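Local coordinates for protein retinol dehydratase (Spodoptera frugiperda, PDB 1FMJ) that binds retinol together with adenosine 3',5'-diphosphate and, as a dehydratase built on the sulfotransferase fold, probably converts retinol to its dehydrated product anhydroretinol, at residues A[29-34]-A[201-206]; A[46-51]-A[111-116]. All coordinates share one frame; numbering follows the deposited sequence.

Contact 1: residues A[29-34]-A[201-206]; sequences GAFPTT and LYLLNK
Phe31 and Leu203 form the apolar half of this contact. Methyl CD2 of Leu203 sits over one face of the Phe31 ring, 3.6 Å from the ring centroid, which makes a CH-pi contact. The methyl is displaced toward the rim, and its shortest approach is 3.5 Å, from Leu203 CD2 to Phe31 CE1. The two side chains run side by side in the same direction. Phe31 CG is anti to its own nitrogen (chi1 -167°), and this swings the ring alongside the leucine. Near the root of the ring, Phe31 CB lies 3.7 Å from Leu203 O. That carbonyl oxygen is buried here and finds no hydrogen-bond partner in the model.

The polar half is a single bond. Ala30 N donates to Asn205 OD1 at 3.2 Å, with an N-H...O angle of 159°. The donor is tilted 23° from the amide carbonyl plane. The Ala30 methyl also packs against this oxygen, with Ala30 CB 3.4 Å from Asn205 OD1.

Residues 201-206 follow helix 187-200 of the sulfotransferase domain, and a Schellman motif ends that helix. Tyr202, with positive phi, is its C-prime residue; Leu203 N bonds back to Ala198 O and Tyr202 N to Arg199 O. The turn places Leu203 against one face of the Phe31 ring. Phe31 belongs to the retinol pocket, and both it and Leu203 touch the bound ligand. Just before residue 29, Asn27 shares a backbone hydrogen bond with Asn205. On the helix side, Leu204 turns away from 29-34 and packs on Phe195, Ala198 and Arg199.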
loop_
_atom_site.group_PDB
_atom_site.type_symbol
_atom_site.label_atom_id
_atom_site.label_comp_id
_atom_site.label_asym_id
_atom_site.label_seq_id
_atom_site.Cartn_x
_atom_site.Cartn_y
_atom_site.Cartn_z
ATOM N N GLY A 29 16.145 6.804 -10.408
ATOM C CA GLY A 29 17.579 6.865 -10.167
ATOM C C GLY A 29 18.046 7.760 -9.032
ATOM O O GLY A 29 18.897 7.369 -8.237
ATOM N N ALA A 30 17.496 8.965 -8.955
ATOM C CA ALA A 30 17.880 9.907 -7.915
ATOM C C ALA A 30 17.631 9.357 -6.507
ATOM O O ALA A 30 18.401 9.627 -5.583
ATOM C CB ALA A 30 17.134 11.220 -8.109
ATOM N N PHE A 31 16.561 8.587 -6.334
ATOM C CA PHE A 31 16.265 8.046 -5.014
ATOM C C PHE A 31 17.344 7.057 -4.607
ATOM O O PHE A 31 17.761 6.227 -5.405
ATOM C CB PHE A 31 14.905 7.361 -4.996
ATOM C CG PHE A 31 14.416 7.061 -3.614
ATOM C CD1 PHE A 31 14.168 8.098 -2.714
ATOM C CD2 PHE A 31 14.233 5.744 -3.194
ATOM C CE1 PHE A 31 13.744 7.826 -1.412
ATOM C CE2 PHE A 31 13.809 5.466 -1.899
ATOM C CZ PHE A 31 13.565 6.510 -1.006
ATOM N N PRO A 32 17.802 7.125 -3.345
ATOM C CA PRO A 32 18.848 6.249 -2.808
ATOM C C PRO A 32 18.609 4.741 -2.773
ATOM O O PRO A 32 19.471 3.975 -3.192
ATOM C CB PRO A 32 19.090 6.820 -1.408
ATOM C CG PRO A 32 18.779 8.278 -1.583
ATOM C CD PRO A 32 17.498 8.206 -2.391
ATOM N N THR A 33 17.462 4.308 -2.266
ATOM C CA THR A 33 17.186 2.874 -2.171
ATOM C C THR A 33 17.011 2.222 -3.543
ATOM O O THR A 33 16.320 2.759 -4.406
ATOM C CB THR A 33 15.921 2.609 -1.333
ATOM O OG1 THR A 33 15.943 3.430 -0.158
ATOM C CG2 THR A 33 15.868 1.156 -0.911
ATOM N N THR A 34 17.638 1.063 -3.738
ATOM C CA THR A 34 17.560 0.342 -5.011
ATOM C C THR A 34 16.677 -0.895 -4.896
ATOM O O THR A 34 16.301 -1.293 -3.796
ATOM C CB THR A 34 18.962 -0.109 -5.478
ATOM O OG1 THR A 34 19.579 -0.877 -4.438
ATOM C CG2 THR A 34 19.834 1.089 -5.793
ATOM N N LEU A 201 6.653 11.813 -1.944
ATOM C CA LEU A 201 7.818 11.461 -1.142
ATOM C C LEU A 201 9.158 11.668 -1.837
ATOM O O LEU A 201 10.183 11.169 -1.370
ATOM C CB LEU A 201 7.689 10.008 -0.676
ATOM C CG LEU A 201 6.335 9.716 -0.018
ATOM C CD1 LEU A 201 6.226 8.233 0.382
ATOM C CD2 LEU A 201 6.167 10.619 1.193
ATOM N N TYR A 202 9.142 12.402 -2.948
ATOM C CA TYR A 202 10.352 12.683 -3.705
ATOM C C TYR A 202 11.015 11.412 -4.227
ATOM O O TYR A 202 12.235 11.348 -4.316
ATOM C CB TYR A 202 11.361 13.451 -2.839
ATOM C CG TYR A 202 10.896 14.822 -2.397
ATOM C CD1 TYR A 202 10.449 15.049 -1.089
ATOM C CD2 TYR A 202 10.869 15.888 -3.295
ATOM C CE1 TYR A 202 9.984 16.308 -0.693
ATOM C CE2 TYR A 202 10.405 17.138 -2.912
ATOM C CZ TYR A 202 9.964 17.343 -1.617
ATOM O OH TYR A 202 9.483 18.581 -1.263
ATOM N N LEU A 203 10.216 10.408 -4.573
ATOM C CA LEU A 203 10.752 9.146 -5.077
ATOM C C LEU A 203 11.101 9.198 -6.564
ATOM O O LEU A 203 11.966 8.450 -7.032
ATOM C CB LEU A 203 9.748 8.011 -4.848
ATOM C CG LEU A 203 9.254 7.769 -3.422
ATOM C CD1 LEU A 203 8.315 6.575 -3.410
ATOM C CD2 LEU A 203 10.427 7.531 -2.496
ATOM N N LEU A 204 10.432 10.080 -7.301
ATOM C CA LEU A 204 10.655 10.195 -8.742
ATOM C C LEU A 204 11.551 11.341 -9.164
ATOM O O LEU A 204 11.578 12.388 -8.522
ATOM C CB LEU A 204 9.322 10.357 -9.479
ATOM C CG LEU A 204 8.274 9.253 -9.387
ATOM C CD1 LEU A 204 7.066 9.624 -10.236
ATOM C CD2 LEU A 204 8.869 7.944 -9.856
ATOM N N ASN A 205 12.271 11.135 -10.264
ATOM C CA ASN A 205 13.128 12.168 -10.826
ATOM C C ASN A 205 12.170 13.252 -11.305
ATOM O O ASN A 205 11.195 12.961 -11.998
ATOM C CB ASN A 205 13.926 11.608 -12.004
ATOM C CG ASN A 205 14.934 10.559 -11.576
ATOM O OD1 ASN A 205 14.910 10.089 -10.438
ATOM N ND2 ASN A 205 15.821 10.181 -12.489
ATOM N N LYS A 206 12.443 14.495 -10.928
ATOM C CA LYS A 206 11.586 15.621 -11.290
ATOM C C LYS A 206 11.322 15.753 -12.791
ATOM O O LYS A 206 10.225 16.149 -13.200
ATOM C CB LYS A 206 12.183 16.917 -10.742
#

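Contact 2: residues A[46-51]-A[111-116]; sequences YRPYLK and IYDPEK
The backbones of 46-51 and 111-116 come closest at two places, with CA atoms 5.8 Å apart both from Tyr46 to Ile111 and from Pro48 to Asp113. Residues 47-49 form a short 3-10 turn where the chain leaves strand 43-46, an edge strand of the small antiparallel sheet. Residues 111-116 belong to the loop between strand 104-105 and helix 132-142, and contain an Asx turn: Asp113 OD2 accepts from Glu115 N at 3.2 Å, met from above the carboxylate plane.

Ile111 lies over one face of the Tyr46 ring. Ile111 CG1 is 4.1 Å from the Tyr46 ring centroid and 26° off the normal, a CH-pi contact displaced toward the rim. CG1 is anti to the isoleucine nitrogen (chi1 -167°), which brings this branch over the ring face. The tyrosine and isoleucine side chains point the same way. Tyr46 also stacks on Tyr35.

Pro48 fills the middle. Pro48 CB lies 3.4 Å from Tyr112 O, and Pro48 CG lies 3.7 Å from Asp113 CB. The proline and aspartate side chains cross at about a right angle. Tyr112 turns its side chain away from 46-51, touches bound retinol and packs on Leu139 and Ser142, so Pro48 meets the Tyr112 carbonyl while the Tyr112 ring lines the pocket.

At the margin, Lys51 is extended beyond CG, and Lys51 NZ ends 3.8 Å from Pro114 CD. The Asp113 carboxylate is not in contact with the Lys51 amine. A water sits between the segments. It accepts from Lys51 NZ at 3.1 Å and lies 2.9 Å from Tyr112 O, though more acceptors are within its reach than it has protons.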
loop_
_atom_site.group_PDB
_atom_site.type_symbol
_atom_site.label_atom_id
_atom_site.label_comp_id
_atom_site.label_asym_id
_atom_site.label_seq_id
_atom_site.Cartn_x
_atom_site.Cartn_y
_atom_site.Cartn_z
ATOM N N TYR A 46 12.348 -3.270 -2.503
ATOM C CA TYR A 46 13.476 -2.418 -2.165
ATOM C C TYR A 46 14.514 -3.334 -1.521
ATOM O O TYR A 46 14.177 -4.146 -0.661
ATOM C CB TYR A 46 13.034 -1.318 -1.194
ATOM C CG TYR A 46 12.379 -0.135 -1.883
ATOM C CD1 TYR A 46 11.040 0.180 -1.657
ATOM C CD2 TYR A 46 13.106 0.672 -2.751
ATOM C CE1 TYR A 46 10.443 1.274 -2.281
ATOM C CE2 TYR A 46 12.524 1.767 -3.377
ATOM C CZ TYR A 46 11.194 2.063 -3.137
ATOM O OH TYR A 46 10.632 3.155 -3.747
ATOM N N ARG A 47 15.770 -3.199 -1.943
ATOM C CA ARG A 47 16.851 -4.042 -1.443
ATOM C C ARG A 47 16.832 -4.320 0.065
ATOM O O ARG A 47 16.984 -5.462 0.483
ATOM C CB ARG A 47 18.206 -3.460 -1.855
ATOM C CG ARG A 47 19.337 -4.466 -1.779
ATOM C CD ARG A 47 20.674 -3.852 -2.182
ATOM N NE ARG A 47 21.689 -4.883 -2.376
ATOM C CZ ARG A 47 21.690 -5.750 -3.385
ATOM N NH1 ARG A 47 20.731 -5.709 -4.299
ATOM N NH2 ARG A 47 22.648 -6.664 -3.478
ATOM N N PRO A 48 16.656 -3.281 0.900
ATOM C CA PRO A 48 16.622 -3.480 2.353
ATOM C C PRO A 48 15.604 -4.526 2.811
ATOM O O PRO A 48 15.603 -4.941 3.973
ATOM C CB PRO A 48 16.281 -2.087 2.876
ATOM C CG PRO A 48 16.965 -1.208 1.912
ATOM C CD PRO A 48 16.612 -1.844 0.580
ATOM N N TYR A 49 14.731 -4.949 1.906
ATOM C CA TYR A 49 13.726 -5.938 2.268
ATOM C C TYR A 49 14.355 -7.285 2.593
ATOM O O TYR A 49 13.934 -7.971 3.528
ATOM C CB TYR A 49 12.715 -6.128 1.137
ATOM C CG TYR A 49 11.608 -7.070 1.525
ATOM C CD1 TYR A 49 10.601 -6.665 2.399
ATOM C CD2 TYR A 49 11.606 -8.395 1.091
ATOM C CE1 TYR A 49 9.624 -7.551 2.840
ATOM C CE2 TYR A 49 10.621 -9.301 1.529
ATOM C CZ TYR A 49 9.640 -8.869 2.405
ATOM O OH TYR A 49 8.694 -9.759 2.879
ATOM N N LEU A 50 15.376 -7.650 1.824
ATOM C CA LEU A 50 16.053 -8.930 1.978
ATOM C C LEU A 50 16.572 -9.270 3.373
ATOM O O LEU A 50 16.746 -10.442 3.695
ATOM C CB LEU A 50 17.197 -9.032 0.963
ATOM C CG LEU A 50 16.824 -8.972 -0.524
ATOM C CD1 LEU A 50 18.085 -8.871 -1.370
ATOM C CD2 LEU A 50 16.024 -10.201 -0.915
ATOM N N LYS A 51 16.836 -8.268 4.207
ATOM C CA LYS A 51 17.329 -8.551 5.552
ATOM C C LYS A 51 16.218 -9.072 6.477
ATOM O O LYS A 51 16.494 -9.632 7.536
ATOM C CB LYS A 51 17.975 -7.295 6.156
ATOM C CG LYS A 51 17.027 -6.115 6.304
ATOM C CD LYS A 51 17.738 -4.825 6.710
ATOM C CE LYS A 51 16.725 -3.689 6.873
ATOM N NZ LYS A 51 17.350 -2.371 7.171
ATOM N N ILE A 111 11.769 0.736 2.376
ATOM C CA ILE A 111 12.108 1.870 1.523
ATOM C C ILE A 111 13.338 2.606 2.032
ATOM O O ILE A 111 13.903 3.448 1.337
ATOM C CB ILE A 111 10.922 2.861 1.410
ATOM C CG1 ILE A 111 11.175 3.854 0.278
ATOM C CG2 ILE A 111 10.716 3.585 2.724
ATOM C CD1 ILE A 111 9.945 4.662 -0.104
ATOM N N TYR A 112 13.769 2.266 3.239
ATOM C CA TYR A 112 14.929 2.927 3.839
ATOM C C TYR A 112 16.154 2.038 3.972
ATOM O O TYR A 112 16.067 0.928 4.473
ATOM C CB TYR A 112 14.557 3.466 5.221
ATOM C CG TYR A 112 15.693 4.184 5.927
ATOM C CD1 TYR A 112 16.263 5.333 5.375
ATOM C CD2 TYR A 112 16.173 3.733 7.161
ATOM C CE1 TYR A 112 17.280 6.021 6.032
ATOM C CE2 TYR A 112 17.197 4.412 7.827
ATOM C CZ TYR A 112 17.744 5.556 7.254
ATOM O OH TYR A 112 18.759 6.234 7.881
ATOM N N ASP A 113 17.301 2.555 3.543
ATOM C CA ASP A 113 18.573 1.835 3.613
ATOM C C ASP A 113 19.525 2.617 4.531
ATOM O O ASP A 113 20.135 3.592 4.103
ATOM C CB ASP A 113 19.159 1.735 2.203
ATOM C CG ASP A 113 20.394 0.861 2.133
ATOM O OD1 ASP A 113 20.806 0.541 1.000
ATOM O OD2 ASP A 113 20.955 0.501 3.190
ATOM N N PRO A 114 19.670 2.190 5.800
ATOM C CA PRO A 114 20.549 2.866 6.769
ATOM C C PRO A 114 21.944 3.193 6.239
ATOM O O PRO A 114 22.518 4.242 6.557
ATOM C CB PRO A 114 20.593 1.884 7.938
ATOM C CG PRO A 114 19.248 1.238 7.882
ATOM C CD PRO A 114 19.074 0.982 6.397
ATOM N N GLU A 115 22.477 2.290 5.427
ATOM C CA GLU A 115 23.801 2.452 4.843
ATOM C C GLU A 115 23.884 3.718 3.989
ATOM O O GLU A 115 24.974 4.226 3.720
ATOM C CB GLU A 115 24.134 1.215 3.994
ATOM C CG GLU A 115 25.592 1.113 3.545
ATOM C CD GLU A 115 25.930 -0.237 2.905
ATOM O OE1 GLU A 115 27.093 -0.422 2.492
ATOM O OE2 GLU A 115 25.038 -1.110 2.814
ATOM N N LYS A 116 22.734 4.242 3.573
ATOM C CA LYS A 116 22.720 5.436 2.732
ATOM C C LYS A 116 22.034 6.629 3.390
ATOM O O LYS A 116 21.562 7.544 2.711
ATOM C CB LYS A 116 22.030 5.111 1.409
ATOM C CG LYS A 116 22.616 3.909 0.711
ATOM C CD LYS A 116 21.921 3.631 -0.609
ATOM C CE LYS A 116 22.498 2.379 -1.255
ATOM N NZ LYS A 116 21.939 2.133 -2.611
HETATM O O HOH W 1 15.231 -0.103 7.093
#

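Overall arrangement
The centres of the two contacts lie 14 Å apart, on the same side of the chain's centre. Along the chain the order is 29-34, 46-51, 111-116, 201-206, so contact 2 falls between the two halves of contact 1. Strands 35-38 and 43-46 of the antiparallel sheet connect 29-34 to 46-51. The contacts also touch directly. Thr33 OG1 probably bonds to Ile111 O, Thr34 O probably accepts from Arg47 N, and Thr33 CG2 packs on Tyr46 and Pro48. Each contact supplies one retinol-pocket residue, Phe31 or Tyr112. Together they join 29-34 and 46-51 to two later loops beside the ligand.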